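Long-range contacts in endo-1,3-beta-glucanase, family GH16 (Zobellia galactanivorans, PDB 4BPZ), which is a laminarinase that probably cleaves internal beta-1,3 bonds of algal laminarin, this chain being its calcium-binding GH16 catalytic domain: residues Y32-P36 / H49-R53; L104-T110 / Q148-K153; W193-M198 / Y218-H222. The protein carries 1 engineered substitution. All coordinates share one frame; numbering follows the deposited sequence.

Contact 1. Residues Y32-P36 / H49-R53; sequences YQVIP and HYTNR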
loop_
_atom_site.group_PDB
_atom_site.type_symbol
_atom_site.label_atom_id
_atom_site.label_comp_id
_atom_site.label_asym_id
_atom_site.label_seq_id
_atom_site.Cartn_x
_atom_site.Cartn_y
_atom_site.Cartn_z
ATOM N N TYR A 32 6.283 -11.204 0.541
ATOM C CA TYR A 32 4.844 -11.456 0.754
ATOM C C TYR A 32 4.509 -11.533 2.209
ATOM O O TYR A 32 5.197 -12.217 2.984
ATOM C CB TYR A 32 4.448 -12.746 0.140
ATOM C CG TYR A 32 4.383 -12.752 -1.358
ATOM C CD1 TYR A 32 5.464 -13.027 -2.136
ATOM C CD2 TYR A 32 3.157 -12.383 -1.969
ATOM C CE1 TYR A 32 5.295 -13.073 -3.591
ATOM C CE2 TYR A 32 3.004 -12.354 -3.304
ATOM C CZ TYR A 32 3.978 -12.806 -4.091
ATOM O OH TYR A 32 3.833 -12.829 -5.490
ATOM N N GLN A 33 3.383 -10.923 2.582
ATOM C CA GLN A 33 2.772 -11.213 3.881
ATOM C C GLN A 33 1.673 -12.171 3.666
ATOM O O GLN A 33 0.755 -11.993 2.839
ATOM C CB GLN A 33 2.253 -9.913 4.484
ATOM C CG GLN A 33 3.381 -9.015 4.926
ATOM C CD GLN A 33 2.844 -7.783 5.671
ATOM O OE1 GLN A 33 2.489 -6.743 5.093
ATOM N NE2 GLN A 33 2.754 -7.896 7.030
ATOM N N VAL A 34 1.657 -13.220 4.488
ATOM C CA VAL A 34 0.620 -14.250 4.471
ATOM C C VAL A 34 0.064 -14.578 5.838
ATOM O O VAL A 34 -1.045 -15.086 5.976
ATOM C CB VAL A 34 1.043 -15.581 3.763
ATOM C CG1 VAL A 34 1.647 -15.272 2.385
ATOM C CG2 VAL A 34 2.037 -16.393 4.592
ATOM N N ILE A 35 0.838 -14.307 6.902
ATOM C CA ILE A 35 0.410 -14.640 8.284
ATOM C C ILE A 35 -0.541 -13.521 8.759
ATOM O O ILE A 35 -0.127 -12.350 8.799
ATOM C CB ILE A 35 1.591 -14.709 9.234
ATOM C CG1 ILE A 35 2.558 -15.846 8.826
ATOM C CG2 ILE A 35 1.102 -14.934 10.670
ATOM C CD1 ILE A 35 3.934 -15.664 9.500
ATOM N N PRO A 36 -1.785 -13.841 9.164
ATOM C CA PRO A 36 -2.645 -12.794 9.584
ATOM C C PRO A 36 -2.147 -12.269 10.924
ATOM O O PRO A 36 -1.729 -13.045 11.831
ATOM C CB PRO A 36 -4.004 -13.472 9.785
ATOM C CG PRO A 36 -3.890 -14.827 9.156
ATOM C CD PRO A 36 -2.415 -15.143 9.015
ATOM N N HIS A 49 -7.865 -13.355 3.179
ATOM C CA HIS A 49 -6.494 -13.798 3.429
ATOM C C HIS A 49 -5.593 -13.310 2.321
ATOM O O HIS A 49 -6.000 -13.152 1.185
ATOM C CB HIS A 49 -6.393 -15.317 3.491
ATOM C CG HIS A 49 -6.647 -15.890 4.858
ATOM N ND1 HIS A 49 -6.023 -15.458 5.947
ATOM C CD2 HIS A 49 -7.484 -16.925 5.258
ATOM C CE1 HIS A 49 -6.472 -16.161 7.003
ATOM N NE2 HIS A 49 -7.340 -17.059 6.564
ATOM N N TYR A 50 -4.345 -13.092 2.703
ATOM C CA TYR A 50 -3.284 -12.775 1.743
ATOM C C TYR A 50 -2.421 -14.007 1.495
ATOM O O TYR A 50 -2.139 -14.747 2.411
ATOM C CB TYR A 50 -2.444 -11.599 2.255
ATOM C CG TYR A 50 -3.175 -10.276 2.214
ATOM C CD1 TYR A 50 -3.691 -9.778 1.014
ATOM C CD2 TYR A 50 -3.296 -9.476 3.352
ATOM C CE1 TYR A 50 -4.307 -8.546 0.948
ATOM C CE2 TYR A 50 -3.914 -8.243 3.302
ATOM C CZ TYR A 50 -4.408 -7.771 2.093
ATOM O OH TYR A 50 -5.004 -6.529 2.009
ATOM N N THR A 51 -2.071 -14.243 0.225
ATOM C CA THR A 51 -1.316 -15.471 -0.143
ATOM C C THR A 51 -0.205 -15.042 -1.053
ATOM O O THR A 51 -0.184 -13.956 -1.639
ATOM C CB THR A 51 -2.186 -16.573 -0.782
ATOM O OG1 THR A 51 -2.183 -16.458 -2.213
ATOM C CG2 THR A 51 -3.555 -16.653 -0.189
ATOM N N ASN A 52 0.748 -15.996 -1.253
ATOM C CA ASN A 52 1.824 -15.747 -2.207
ATOM C C ASN A 52 1.660 -16.530 -3.491
ATOM O O ASN A 52 2.608 -16.711 -4.241
ATOM C CB ASN A 52 3.230 -15.960 -1.608
ATOM C CG ASN A 52 3.601 -17.402 -1.435
ATOM O OD1 ASN A 52 4.854 -17.717 -1.233
ATOM N ND2 ASN A 52 2.733 -18.275 -1.535
ATOM N N ARG A 53 0.430 -16.981 -3.782
ATOM C CA ARG A 53 0.157 -17.794 -4.931
ATOM C C ARG A 53 -0.010 -17.016 -6.177
ATOM O O ARG A 53 -0.378 -15.820 -6.168
ATOM C CB ARG A 53 -1.114 -18.637 -4.699
ATOM C CG ARG A 53 -1.145 -19.459 -3.431
ATOM C CD ARG A 53 -2.497 -20.080 -3.300
ATOM N NE ARG A 53 -3.482 -19.004 -3.180
ATOM C CZ ARG A 53 -4.780 -19.100 -3.467
ATOM N NH1 ARG A 53 -5.352 -20.249 -3.760
ATOM N NH2 ARG A 53 -5.539 -18.006 -3.480
HETATM O O HOH W 1 2.834 -15.010 -7.007
HETATM O O HOH W 2 0.515 -11.728 0.080
HETATM O O HOH W 3 -3.673 -13.979 5.433
HETATM O O HOH W 4 -2.331 -16.965 4.076
#

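Contact 2. Residues L104-T110 / Q148-K153; sequences LPSKKGT and QNGWDK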
loop_
_atom_site.group_PDB
_atom_site.type_symbol
_atom_site.label_atom_id
_atom_site.label_comp_id
_atom_site.label_asym_id
_atom_site.label_seq_id
_atom_site.Cartn_x
_atom_site.Cartn_y
_atom_site.Cartn_z
ATOM N N LEU A 104 -6.489 0.925 -11.158
ATOM C CA LEU A 104 -7.103 0.474 -9.907
ATOM C C LEU A 104 -8.239 -0.521 -10.153
ATOM O O LEU A 104 -8.884 -0.454 -11.231
ATOM C CB LEU A 104 -7.582 1.677 -9.052
ATOM C CG LEU A 104 -6.524 2.725 -8.814
ATOM C CD1 LEU A 104 -7.082 3.792 -7.900
ATOM C CD2 LEU A 104 -5.225 2.193 -8.286
ATOM N N PRO A 105 -8.604 -1.343 -9.185
ATOM C CA PRO A 105 -9.792 -2.197 -9.359
ATOM C C PRO A 105 -11.036 -1.338 -9.541
ATOM O O PRO A 105 -11.222 -0.310 -8.868
ATOM C CB PRO A 105 -9.826 -2.996 -8.035
ATOM C CG PRO A 105 -8.483 -2.817 -7.422
ATOM C CD PRO A 105 -7.832 -1.610 -7.967
ATOM N N SER A 106 -11.947 -1.806 -10.380
ATOM C CA SER A 106 -13.235 -1.093 -10.569
ATOM C C SER A 106 -14.348 -1.578 -9.693
ATOM O O SER A 106 -15.355 -0.851 -9.590
ATOM C CB SER A 106 -13.714 -1.282 -12.062
ATOM O OG SER A 106 -13.955 -2.631 -12.324
ATOM N N LYS A 107 -14.263 -2.777 -9.123
ATOM C CA LYS A 107 -15.422 -3.391 -8.543
ATOM C C LYS A 107 -15.680 -2.931 -7.141
ATOM O O LYS A 107 -14.793 -2.663 -6.313
ATOM C CB LYS A 107 -15.333 -4.914 -8.574
ATOM C CG LYS A 107 -15.425 -5.434 -10.037
ATOM C CD LYS A 107 -15.335 -6.937 -10.140
ATOM C CE LYS A 107 -15.456 -7.391 -11.607
ATOM N NZ LYS A 107 -15.350 -8.871 -11.694
ATOM N N LYS A 108 -16.978 -2.917 -6.789
ATOM C CA LYS A 108 -17.396 -2.598 -5.456
ATOM C C LYS A 108 -16.843 -3.598 -4.443
ATOM O O LYS A 108 -16.808 -4.781 -4.750
ATOM C CB LYS A 108 -18.965 -2.572 -5.391
ATOM C CG LYS A 108 -19.534 -2.101 -4.082
ATOM C CD LYS A 108 -21.062 -1.858 -4.255
ATOM C CE LYS A 108 -21.583 -1.531 -2.859
ATOM N NZ LYS A 108 -22.972 -0.973 -2.791
ATOM N N GLY A 109 -16.486 -3.109 -3.261
ATOM C CA GLY A 109 -15.953 -3.954 -2.216
ATOM C C GLY A 109 -14.426 -4.012 -2.126
ATOM O O GLY A 109 -13.907 -4.509 -1.129
ATOM N N THR A 110 -13.747 -3.580 -3.184
ATOM C CA THR A 110 -12.295 -3.616 -3.237
ATOM C C THR A 110 -11.700 -2.356 -2.595
ATOM O O THR A 110 -12.227 -1.236 -2.706
ATOM C CB THR A 110 -11.822 -3.735 -4.695
ATOM O OG1 THR A 110 -12.250 -2.560 -5.427
ATOM C CG2 THR A 110 -12.278 -4.971 -5.398
ATOM N N GLN A 148 -8.298 3.639 -2.385
ATOM C CA GLN A 148 -9.676 3.900 -2.783
ATOM C C GLN A 148 -10.571 3.083 -1.942
ATOM O O GLN A 148 -10.245 1.918 -1.627
ATOM C CB GLN A 148 -9.933 3.591 -4.268
ATOM C CG GLN A 148 -9.477 4.583 -5.282
ATOM C CD GLN A 148 -10.264 4.448 -6.548
ATOM O OE1 GLN A 148 -10.353 3.353 -7.177
ATOM N NE2 GLN A 148 -10.743 5.552 -7.016
ATOM N N ASN A 149 -11.698 3.647 -1.515
ATOM C CA ASN A 149 -12.698 2.857 -0.865
ATOM C C ASN A 149 -13.521 2.051 -1.867
ATOM O O ASN A 149 -13.358 2.162 -3.051
ATOM C CB ASN A 149 -13.552 3.710 0.110
ATOM C CG ASN A 149 -14.314 4.812 -0.578
ATOM O OD1 ASN A 149 -14.368 5.969 -0.030
ATOM N ND2 ASN A 149 -14.859 4.556 -1.714
ATOM N N GLY A 150 -14.412 1.209 -1.361
ATOM C CA GLY A 150 -15.146 0.265 -2.201
ATOM C C GLY A 150 -16.343 0.869 -2.874
ATOM O O GLY A 150 -16.802 0.310 -3.889
ATOM N N TRP A 151 -16.821 2.019 -2.392
ATOM C CA TRP A 151 -18.127 2.522 -2.834
ATOM C C TRP A 151 -17.986 3.789 -3.682
ATOM O O TRP A 151 -18.999 4.257 -4.222
ATOM C CB TRP A 151 -19.022 2.802 -1.651
ATOM C CG TRP A 151 -18.386 3.763 -0.648
ATOM C CD1 TRP A 151 -18.412 5.118 -0.643
ATOM C CD2 TRP A 151 -17.648 3.369 0.539
ATOM N NE1 TRP A 151 -17.677 5.604 0.425
ATOM C CE2 TRP A 151 -17.227 4.569 1.198
ATOM C CE3 TRP A 151 -17.318 2.148 1.090
ATOM C CZ2 TRP A 151 -16.525 4.532 2.447
ATOM C CZ3 TRP A 151 -16.630 2.120 2.288
ATOM C CH2 TRP A 151 -16.266 3.273 2.947
ATOM N N ASP A 152 -16.795 4.382 -3.825
ATOM C CA ASP A 152 -16.627 5.617 -4.580
ATOM C C ASP A 152 -15.328 5.513 -5.350
ATOM O O ASP A 152 -14.266 5.926 -4.887
ATOM C CB ASP A 152 -16.645 6.834 -3.692
ATOM C CG ASP A 152 -16.359 8.142 -4.445
ATOM O OD1 ASP A 152 -16.401 8.132 -5.693
ATOM O OD2 ASP A 152 -16.124 9.174 -3.753
ATOM N N LYS A 153 -15.447 4.990 -6.562
ATOM C CA LYS A 153 -14.247 4.842 -7.405
ATOM C C LYS A 153 -13.928 6.075 -8.152
ATOM O O LYS A 153 -12.952 6.064 -8.944
ATOM C CB LYS A 153 -14.421 3.610 -8.371
ATOM C CG LYS A 153 -14.721 2.282 -7.646
ATOM C CD LYS A 153 -13.609 1.981 -6.573
ATOM C CE LYS A 153 -13.705 0.516 -6.130
ATOM N NZ LYS A 153 -12.634 0.310 -5.068
HETATM O O HOH W 5 -10.280 0.729 -6.539
HETATM O O HOH W 6 -11.309 2.374 -9.660
#

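Contact 3. Residues W193-M198 / Y218-H222; sequences WNASAM and YNAPH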
loop_
_atom_site.group_PDB
_atom_site.type_symbol
_atom_site.label_atom_id
_atom_site.label_comp_id
_atom_site.label_asym_id
_atom_site.label_seq_id
_atom_site.Cartn_x
_atom_site.Cartn_y
_atom_site.Cartn_z
ATOM N N TRP A 193 8.920 13.143 -0.225
ATOM C CA TRP A 193 9.146 13.109 1.183
ATOM C C TRP A 193 10.542 13.619 1.490
ATOM O O TRP A 193 11.535 13.075 0.995
ATOM C CB TRP A 193 9.006 11.660 1.639
ATOM C CG TRP A 193 9.357 11.314 3.050
ATOM C CD1 TRP A 193 9.359 12.126 4.201
ATOM C CD2 TRP A 193 9.713 10.006 3.499
ATOM N NE1 TRP A 193 9.737 11.402 5.266
ATOM C CE2 TRP A 193 9.963 10.106 4.910
ATOM C CE3 TRP A 193 9.886 8.738 2.861
ATOM C CZ2 TRP A 193 10.387 9.001 5.636
ATOM C CZ3 TRP A 193 10.295 7.660 3.611
ATOM C CH2 TRP A 193 10.568 7.801 4.998
ATOM N N ASN A 194 10.633 14.647 2.346
ATOM C CA ASN A 194 11.965 15.102 2.823
ATOM C C ASN A 194 11.818 15.579 4.221
ATOM O O ASN A 194 10.767 15.365 4.884
ATOM C CB ASN A 194 12.593 16.101 1.843
ATOM C CG ASN A 194 11.753 17.344 1.677
ATOM O OD1 ASN A 194 10.955 17.711 2.572
ATOM N ND2 ASN A 194 11.948 18.056 0.539
ATOM N N ALA A 195 12.895 16.114 4.786
ATOM C CA ALA A 195 12.868 16.557 6.196
ATOM C C ALA A 195 11.845 17.679 6.419
ATOM O O ALA A 195 11.450 17.965 7.538
ATOM C CB ALA A 195 14.238 17.002 6.671
ATOM N N SER A 196 11.485 18.408 5.349
ATOM C CA SER A 196 10.544 19.555 5.413
ATOM C C SER A 196 9.061 19.134 5.351
ATOM O O SER A 196 8.259 19.694 6.068
ATOM C CB SER A 196 10.895 20.523 4.260
ATOM O OG SER A 196 12.218 21.026 4.462
ATOM N N ALA A 197 8.756 18.180 4.462
ATOM C CA ALA A 197 7.317 17.922 4.191
ATOM C C ALA A 197 7.171 16.606 3.520
ATOM O O ALA A 197 8.103 16.034 2.900
ATOM C CB ALA A 197 6.732 19.014 3.274
ATOM N N MET A 198 5.929 16.108 3.572
ATOM C CA MET A 198 5.479 14.966 2.744
ATOM C C MET A 198 4.339 15.417 1.876
ATOM O O MET A 198 3.347 15.950 2.397
ATOM C CB MET A 198 5.049 13.861 3.628
ATOM C CG MET A 198 6.232 13.274 4.365
ATOM S SD MET A 198 5.848 12.525 5.890
ATOM C CE MET A 198 5.249 13.835 6.990
ATOM N N TYR A 218 8.548 10.241 10.675
ATOM C CA TYR A 218 8.794 10.377 9.241
ATOM C C TYR A 218 10.208 10.864 8.957
ATOM O O TYR A 218 10.478 11.565 8.007
ATOM C CB TYR A 218 7.774 11.288 8.574
ATOM C CG TYR A 218 6.329 10.813 8.770
ATOM C CD1 TYR A 218 5.914 9.622 8.220
ATOM C CD2 TYR A 218 5.405 11.542 9.480
ATOM C CE1 TYR A 218 4.599 9.191 8.345
ATOM C CE2 TYR A 218 4.113 11.117 9.616
ATOM C CZ TYR A 218 3.679 9.968 9.064
ATOM O OH TYR A 218 2.355 9.576 9.141
ATOM N N ASN A 219 11.173 10.451 9.829
ATOM C CA ASN A 219 12.611 10.805 9.649
ATOM C C ASN A 219 13.479 9.591 9.804
ATOM O O ASN A 219 14.699 9.707 10.049
ATOM C CB ASN A 219 13.025 11.937 10.609
ATOM C CG ASN A 219 12.193 13.182 10.300
ATOM O OD1 ASN A 219 12.367 13.884 9.304
ATOM N ND2 ASN A 219 11.211 13.359 11.171
ATOM N N ALA A 220 12.902 8.407 9.652
ATOM C CA ALA A 220 13.578 7.147 9.778
ATOM C C ALA A 220 13.035 6.244 8.644
ATOM O O ALA A 220 12.032 6.580 8.013
ATOM C CB ALA A 220 13.332 6.541 11.139
ATOM N N PRO A 221 13.586 5.062 8.438
ATOM C CA PRO A 221 13.229 4.334 7.191
ATOM C C PRO A 221 11.813 3.865 7.178
ATOM O O PRO A 221 11.294 3.413 8.217
ATOM C CB PRO A 221 14.196 3.140 7.176
ATOM C CG PRO A 221 15.483 3.725 7.869
ATOM C CD PRO A 221 14.822 4.488 9.063
ATOM N N HIS A 222 11.221 3.896 6.006
ATOM C CA HIS A 222 9.898 3.254 5.729
ATOM C C HIS A 222 10.072 2.283 4.603
ATOM O O HIS A 222 11.020 2.321 3.843
ATOM C CB HIS A 222 8.856 4.337 5.311
ATOM C CG HIS A 222 8.263 5.123 6.420
ATOM N ND1 HIS A 222 8.866 5.777 7.431
ATOM C CD2 HIS A 222 6.924 5.342 6.529
ATOM C CE1 HIS A 222 7.882 6.319 8.223
ATOM N NE2 HIS A 222 6.701 6.044 7.654
HETATM O O HOH W 7 11.731 16.588 9.871
#

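Contact 1. Residues Y32-P36 / H49-R53
Val34 O accepts hydrogen bonds from two waters, and both lead across to Tyr50. Water 3 donates to Val34 O at 2.9 Å and accepts from Tyr50 N; it also hydrogen-bonds to His49 ND1, whose ring bonds through NE2 to Ser78 O. Water 4 donates to Val34 O and to Tyr50 O, the latter at 2.8 Å. No direct hydrogen bond spans the two segments. The backbones do touch where the CA-H of Val34 approaches Tyr50 O, with CA and O 3.5 Å apart. Water 2 lies between Gln33 O and Thr51 O.

The contact lies in the GH16 beta-sandwich, a jelly roll of the concanavalin clan. Strands 30-32 and 48-50 both pair with strand 82-93, the first antiparallel and the second parallel. Gln33 is a second-shell residue here: its amide binds Arg86 and Glu123, which line the glycan pocket.

At one end, Asn52 CB sits over one face of the Tyr32 ring, 3.6 Å from its centroid and 16° off the normal. This is a CH-pi contact. The Asn52 amide plane is 88° from the ring, and CB, not the amide, lies on the face. Tyr32 OH bonds to Ser57 OG and also reaches water 1, which donates to Asn52 O. Behind this, Thr51 OG1 accepts from Arg53 N, making an ST turn, and bonds to Asn56 OD1. Arg53 NE reaches the same OG1 at 3.0 Å, nearly straight and in the guanidinium plane. At the other end, Pro36 CG meets the His49 ring at its edge, 3.6 Å from CE1.

Contact 2. Residues L104-T110 / Q148-K153
Lys153 reaches across to Thr110. Its CB points toward 104-110. The chain bends at chi2 (-55°) and then runs extended. CG passes 3.7 Å from Ser106 O, and CD lies near Pro105 O. CE packs 3.4 Å from Lys107 O. Four oxygens stand within bonding distance of NZ, one more than its three protons can serve singly. Across the contact these are Thr110 O and Thr110 OG1, each 2.9 Å from NZ. Asn149 O of its own segment is 2.8 Å from Lys153 NZ, and water 5 is the fourth. NZ stands above the carbonyl planes of Thr110 and Asn149. Thr110 OG1 donates its own hydrogen bond to Lys107 O at 2.7 Å, inside the type II turn Lys107-Thr110. Waters 5 and 6 both bridge Pro105 O and Gln148 OE1; Gln148 NE2 bonds to Ser155 O. A leucine here would probably leave Thr110 O and Asn149 O without their charged mate and the two loops less firmly tied. Gly109 N adds only a weak bond to Gly150 O.

The first loop joins strands 96-103 and 110-118, the second strands 146-147 and 155-163. Thr110 packs on strand 222-230, and the Gly150 backbone bonds to Leu234 of the short helix 232-235.

Contact 3. Residues W193-M198 / Y218-H222
Tyr218 meets the indole of Trp193 through its backbone carbonyl. Trp193 NE1 donates to Tyr218 O at 2.8 Å, with 150° at the hydrogen. The oxygen lies close to the indole plane, while NE1 is tilted from the carbonyl plane. Trp193 CG is anti to the backbone N (chi1 173°), which swings the indole edge across to 218-222. Tyr218 CB lies near the same NE1. The Tyr218 ring carries Met198 SD over one face, 3.8 Å from the centroid. Met198 has two conformers, so this Met-aromatic contact is uncertain in detail. The phenol OH of Tyr218 bonds to the backbone O of Ser142, an engineered residue of the glycan pocket.

Asn219 turns its OD1 toward Ala195. Water 7 donates to both Asn219 OD1 and Ala195 O, the latter at 2.7 Å. The OD1 has a second partner in Tyr95 OH.

Ala220 O lies at the indole edge, 3.6 Å from Trp193 CH2. It also accepts a weak bond from His222 ND1. The edge of the indole points at the face of His222, with planes at 69° and centroids 5.0 Å apart. This is an edge-to-face pair.

Within the 193-198 turn, Asn194 OD1 accepts from Ser196 N and Ala197 N. This Asx turn lies in the connection between strands 187-193 and 197-202. The whole is a hairpin end of the GH16 jelly roll, pinned by its tryptophan to the loop that leads into strand 222-230.

In the fold
All three contacts are partly buried and lie toward the periphery of the jelly roll, each joining loops or strand ends. Contact 1 and contact 2 are near neighbours, about 9 Å apart at their nearest atoms. Contact 3 lies across the centre of the chain from both. Strand 222-230 relates to all three: His222 of contact 3 starts it, and side chains of contacts 1 and 2 pack on it. The chemistry differs. Contact 1 joins its backbones through water, beside residues of the glycan pocket. Contact 2 gathers carbonyls round one lysine ammonium. Contact 3 is mainly aromatic, with one direct indole bond and one bridging water.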